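Local coordinates for Lem22 (Legionella pneumophila subsp. pneumophila ATCC 43290, PDB 5WD9), which is a bacterial effector of unknown molecular activity, an all-helical protein that probably acts by binding other proteins in the infected host cell, at residues R10-M15 / K64-S69; E16-K21 / L32-N37. All blocks are in the same frame, centred on the assembly; numbering follows the deposited sequence.

Interaction 1: R10-M15 / K64-S69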
# COMPACT_ATOMS: atom_id res chain seq x y z
N ARG A 10 -7.53 -7.29 -4.37
CA ARG A 10 -7.50 -7.25 -2.92
C ARG A 10 -6.44 -6.29 -2.42
O ARG A 10 -6.69 -5.54 -1.47
CB ARG A 10 -7.25 -8.64 -2.34
CG ARG A 10 -8.51 -9.51 -2.27
CD ARG A 10 -8.24 -10.91 -1.66
NE ARG A 10 -7.30 -10.86 -0.54
CZ ARG A 10 -6.48 -11.84 -0.20
NH1 ARG A 10 -6.46 -12.98 -0.88
NH2 ARG A 10 -5.65 -11.67 0.80
N LEU A 11 -5.25 -6.29 -3.03
CA LEU A 11 -4.17 -5.44 -2.55
C LEU A 11 -4.52 -3.97 -2.72
O LEU A 11 -4.31 -3.16 -1.81
CB LEU A 11 -2.86 -5.76 -3.28
CG LEU A 11 -1.72 -4.78 -2.94
CD1 LEU A 11 -1.31 -4.89 -1.49
CD2 LEU A 11 -0.54 -5.01 -3.86
N LYS A 12 -5.04 -3.61 -3.90
CA LYS A 12 -5.40 -2.22 -4.14
C LYS A 12 -6.37 -1.74 -3.07
O LYS A 12 -6.17 -0.68 -2.46
CB LYS A 12 -6.02 -2.10 -5.54
CG LYS A 12 -6.27 -0.68 -6.01
CD LYS A 12 -7.63 -0.15 -5.60
CE LYS A 12 -7.91 1.18 -6.29
NZ LYS A 12 -9.16 1.81 -5.80
N GLU A 13 -7.41 -2.52 -2.83
CA GLU A 13 -8.43 -2.07 -1.90
C GLU A 13 -7.94 -2.15 -0.46
O GLU A 13 -8.32 -1.30 0.35
CB GLU A 13 -9.72 -2.83 -2.13
CG GLU A 13 -10.25 -2.55 -3.51
CD GLU A 13 -11.62 -3.10 -3.75
OE1 GLU A 13 -12.27 -3.56 -2.77
OE2 GLU A 13 -12.05 -3.07 -4.92
N TYR A 14 -7.08 -3.12 -0.15
CA TYR A 14 -6.47 -3.19 1.18
C TYR A 14 -5.66 -1.94 1.46
O TYR A 14 -5.79 -1.32 2.52
CB TYR A 14 -5.60 -4.45 1.25
CG TYR A 14 -4.90 -4.64 2.57
CD1 TYR A 14 -5.44 -5.47 3.53
CD2 TYR A 14 -3.69 -4.01 2.86
CE1 TYR A 14 -4.80 -5.67 4.74
CE2 TYR A 14 -3.06 -4.20 4.07
CZ TYR A 14 -3.62 -5.03 4.99
OH TYR A 14 -2.99 -5.21 6.21
N MET A 15 -4.81 -1.55 0.51
CA MET A 15 -3.98 -0.37 0.71
C MET A 15 -4.82 0.89 0.84
O MET A 15 -4.56 1.73 1.70
CB MET A 15 -2.99 -0.22 -0.44
CG MET A 15 -1.91 -1.29 -0.47
SD MET A 15 -0.77 -1.06 -1.85
CE MET A 15 0.27 0.26 -1.20
N LYS A 64 -2.09 -2.40 -11.44
CA LYS A 64 -0.73 -2.04 -11.06
C LYS A 64 -0.54 -0.54 -11.03
O LYS A 64 0.12 -0.00 -10.13
CB LYS A 64 0.27 -2.65 -12.04
CG LYS A 64 0.53 -4.14 -11.83
CD LYS A 64 1.57 -4.67 -12.84
CE LYS A 64 2.90 -3.93 -12.70
NZ LYS A 64 3.96 -4.49 -13.61
N ILE A 65 -1.13 0.18 -11.99
CA ILE A 65 -1.01 1.63 -11.96
C ILE A 65 -1.74 2.22 -10.75
O ILE A 65 -1.21 3.10 -10.05
CB ILE A 65 -1.53 2.21 -13.29
CG1 ILE A 65 -0.59 1.83 -14.43
CG2 ILE A 65 -1.70 3.72 -13.18
CD1 ILE A 65 -1.20 1.95 -15.82
N GLU A 66 -2.94 1.71 -10.45
CA GLU A 66 -3.67 2.17 -9.26
C GLU A 66 -2.88 1.90 -7.99
O GLU A 66 -2.80 2.75 -7.09
CB GLU A 66 -5.04 1.50 -9.20
CG GLU A 66 -5.99 1.93 -10.31
CD GLU A 66 -7.28 1.11 -10.35
OE1 GLU A 66 -7.41 0.14 -9.58
OE2 GLU A 66 -8.17 1.44 -11.17
N ILE A 67 -2.26 0.72 -7.91
CA ILE A 67 -1.50 0.34 -6.73
C ILE A 67 -0.27 1.22 -6.61
O ILE A 67 0.11 1.63 -5.50
CB ILE A 67 -1.11 -1.14 -6.82
CG1 ILE A 67 -2.36 -2.00 -6.57
CG2 ILE A 67 -0.03 -1.49 -5.80
CD1 ILE A 67 -2.23 -3.39 -7.07
N ARG A 68 0.37 1.56 -7.73
CA ARG A 68 1.57 2.37 -7.65
C ARG A 68 1.26 3.74 -7.05
O ARG A 68 2.04 4.26 -6.24
CB ARG A 68 2.18 2.50 -9.04
CG ARG A 68 3.33 3.48 -9.10
CD ARG A 68 4.58 2.95 -8.46
NE ARG A 68 5.62 3.97 -8.51
CZ ARG A 68 6.87 3.79 -8.08
NH1 ARG A 68 7.22 2.63 -7.56
NH2 ARG A 68 7.75 4.78 -8.17
N SER A 69 0.13 4.33 -7.42
CA SER A 69 -0.24 5.61 -6.85
C SER A 69 -0.42 5.50 -5.34
O SER A 69 0.02 6.38 -4.59
CB SER A 69 -1.53 6.10 -7.50
OG SER A 69 -1.96 7.32 -6.92
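The carboxylate of Glu66 is the flat group that this contact touches, and the aliphatic stem of Lys12 meets it at OE1. Lys12 CE approaches to 3.5 Å from Glu66 OE1 and stands well above the carboxylate plane, on one face, whereas Lys12 CG meets the same oxygen from a direction closer to that plane. The evidence argues against a salt bridge here: Lys12 NZ stays 4.5 Å from Glu66 OE1, and in the given one of its two conformers Glu16, one turn along the same helix, takes the ammonium. The carboxylate may still contribute a long-range attraction, but what touches is methylene against oxygen.

The torsions of Lys12 account for this. Its CG leaves the helix anti to the backbone N (chi1 -172°), then the chain bends at chi2 and runs across Glu66 rather than straight toward Ile67. Its CB remains behind to pack on Ile67 CG1 at 3.8 Å, close to where the backbones approach most nearly, with CA of Lys12 and CA of Ile67 5.3 Å apart.

Ile67 is the buried centre of the apolar part and uses three atoms: CG1 on Lys12, CD1 against Leu11 CD2 at 4.0 Å, and CG2 against Met15 SD, also at 4.0 Å. Leu11 and Met15 each cross it at roughly a right angle, and it reaches Leu8 and His42 as well. Glu66 thus borders the apolar cluster on the Lys12 side.

The two helical segments run 9.5 Å apart at closest approach with an angle of 24° between their directions. Together with the contacts that Leu11 and Ile67 make to helix 28-52, this near-parallel pairing is that of the first and third helices in an up-down-up three-helix bundle.

Interaction 2: E16-K21 / L32-N37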
# COMPACT_ATOMS: atom_id res chain seq x y z
N GLU A 16 -5.84 1.03 -0.02
CA GLU A 16 -6.69 2.21 0.06
C GLU A 16 -7.38 2.28 1.41
O GLU A 16 -7.45 3.35 2.03
CB GLU A 16 -7.71 2.18 -1.08
CG GLU A 16 -8.55 3.45 -1.18
CD GLU A 16 -9.21 3.59 -2.53
OE1 GLU A 16 -8.63 3.12 -3.54
OE2 GLU A 16 -10.32 4.16 -2.58
N ASP A 17 -7.87 1.14 1.90
CA ASP A 17 -8.54 1.08 3.20
C ASP A 17 -7.59 1.46 4.32
O ASP A 17 -7.95 2.23 5.21
CB ASP A 17 -9.07 -0.34 3.40
CG ASP A 17 -9.73 -0.53 4.73
OD1 ASP A 17 -10.91 -0.14 4.85
OD2 ASP A 17 -9.09 -1.06 5.66
N GLN A 18 -6.38 0.90 4.32
CA GLN A 18 -5.45 1.20 5.40
C GLN A 18 -4.97 2.65 5.35
O GLN A 18 -4.81 3.28 6.39
CB GLN A 18 -4.27 0.24 5.35
CG GLN A 18 -4.67 -1.23 5.53
CD GLN A 18 -5.25 -1.50 6.90
OE1 GLN A 18 -4.51 -1.60 7.88
NE2 GLN A 18 -6.57 -1.63 6.98
N ILE A 19 -4.74 3.18 4.16
CA ILE A 19 -4.33 4.58 4.03
C ILE A 19 -5.43 5.50 4.55
O ILE A 19 -5.16 6.47 5.26
CB ILE A 19 -3.94 4.88 2.57
CG1 ILE A 19 -2.62 4.20 2.24
CG2 ILE A 19 -3.89 6.40 2.32
CD1 ILE A 19 -2.31 4.10 0.74
N ALA A 20 -6.68 5.17 4.23
CA ALA A 20 -7.80 5.98 4.72
C ALA A 20 -7.88 5.93 6.24
O ALA A 20 -8.07 6.96 6.90
CB ALA A 20 -9.10 5.50 4.08
N LYS A 21 -7.69 4.74 6.83
CA LYS A 21 -7.75 4.64 8.28
C LYS A 21 -6.58 5.36 8.94
O LYS A 21 -6.73 5.93 10.03
CB LYS A 21 -7.78 3.17 8.69
CG LYS A 21 -9.12 2.53 8.37
CD LYS A 21 -9.10 1.02 8.44
CE LYS A 21 -10.50 0.48 8.21
NZ LYS A 21 -10.42 -0.99 7.99
N LEU A 32 0.75 4.92 12.18
CA LEU A 32 1.87 4.13 11.71
C LEU A 32 1.48 2.68 11.50
O LEU A 32 1.90 2.07 10.52
CB LEU A 32 3.05 4.23 12.67
CG LEU A 32 4.31 3.52 12.14
CD1 LEU A 32 4.77 4.09 10.79
CD2 LEU A 32 5.44 3.58 13.17
N LYS A 33 0.65 2.12 12.39
CA LYS A 33 0.28 0.73 12.23
C LYS A 33 -0.48 0.51 10.93
O LYS A 33 -0.22 -0.45 10.21
CB LYS A 33 -0.54 0.26 13.42
CG LYS A 33 -0.87 -1.22 13.36
CD LYS A 33 0.30 -2.07 13.86
CE LYS A 33 0.69 -3.15 12.85
NZ LYS A 33 1.22 -2.59 11.57
N PHE A 34 -1.41 1.41 10.59
CA PHE A 34 -2.16 1.26 9.34
C PHE A 34 -1.24 1.42 8.14
O PHE A 34 -1.35 0.67 7.16
CB PHE A 34 -3.29 2.28 9.28
CG PHE A 34 -4.42 2.00 10.22
CD1 PHE A 34 -5.13 0.80 10.13
CD2 PHE A 34 -4.79 2.91 11.20
CE1 PHE A 34 -6.17 0.52 10.99
CE2 PHE A 34 -5.83 2.64 12.06
CZ PHE A 34 -6.53 1.45 11.95
N LEU A 35 -0.35 2.41 8.18
CA LEU A 35 0.56 2.63 7.06
C LEU A 35 1.52 1.46 6.90
O LEU A 35 1.82 1.04 5.77
CB LEU A 35 1.32 3.94 7.26
CG LEU A 35 0.41 5.18 7.18
CD1 LEU A 35 1.19 6.41 7.61
CD2 LEU A 35 -0.15 5.36 5.79
N GLU A 36 2.01 0.91 8.01
CA GLU A 36 2.90 -0.24 7.92
C GLU A 36 2.16 -1.46 7.40
O GLU A 36 2.75 -2.28 6.70
CB GLU A 36 3.58 -0.52 9.26
CG GLU A 36 4.73 0.46 9.57
CD GLU A 36 5.90 0.42 8.58
OE1 GLU A 36 5.93 -0.43 7.66
OE2 GLU A 36 6.81 1.26 8.72
N ASN A 37 0.87 -1.61 7.74
CA ASN A 37 0.09 -2.69 7.16
C ASN A 37 0.02 -2.56 5.65
O ASN A 37 0.22 -3.55 4.93
CB ASN A 37 -1.33 -2.69 7.71
CG ASN A 37 -1.42 -3.20 9.12
OD1 ASN A 37 -0.51 -3.85 9.64
ND2 ASN A 37 -2.54 -2.90 9.75
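Gln18 meets both Phe34 and Asn37 where helix 4-24 and helix 28-52 pack as an antiparallel helical hairpin; the segment axes come within 8.0 Å and run at 163° to each other.

Aromatic packing centres on Phe34. Lys21 CB sits over the middle of one ring face, 3.6 Å from the centroid of the Phe34 ring and almost on its normal, a well-formed CH-pi contact. At the ring edge, in plane, Gln18 OE1 lies 3.3 Å from Phe34 CD1. Apolar packing on the inner side is looser, Ile19 CG1 being 4.5 Å from Leu35 CD2.

Polar contacts form a chain across the interface. Asn37 ND2 donates to Gln18 OE1 at 3.0 Å, with an N-H...O angle of 164°. The Gln18 chain is bent at chi2 (-64°), and the other end of its amide, NE2, donates to Asp17 OD2. That oxygen also takes Lys21 NZ in a salt bridge, on its syn lone pair, and its two donors probably hold the carboxylate in place.

The chain ends at the far side of the Asn37 amide, where Lys33 NZ hydrogen-bonds to Asn37 OD1 at 2.9 Å from above the carbonyl plane.

In the fold
Helix 4-24 is common to both contacts: residues 10-15 face helix 58-87 in interaction 1, and the next residues, 16-21, face helix 28-52 in interaction 2. Along the chain the order is 10-15, 16-21, 32-37 and 64-69, so the hairpin partner comes first and the third helix returns later to lie alongside the first. The centres are about 12 Å apart, and the two contacts meet where Tyr14 OH packs 3.4 Å from Asn37 CB. One helix thereby pairs with both others, antiparallel and near-parallel, which closes the bundle of this small single-chain effector.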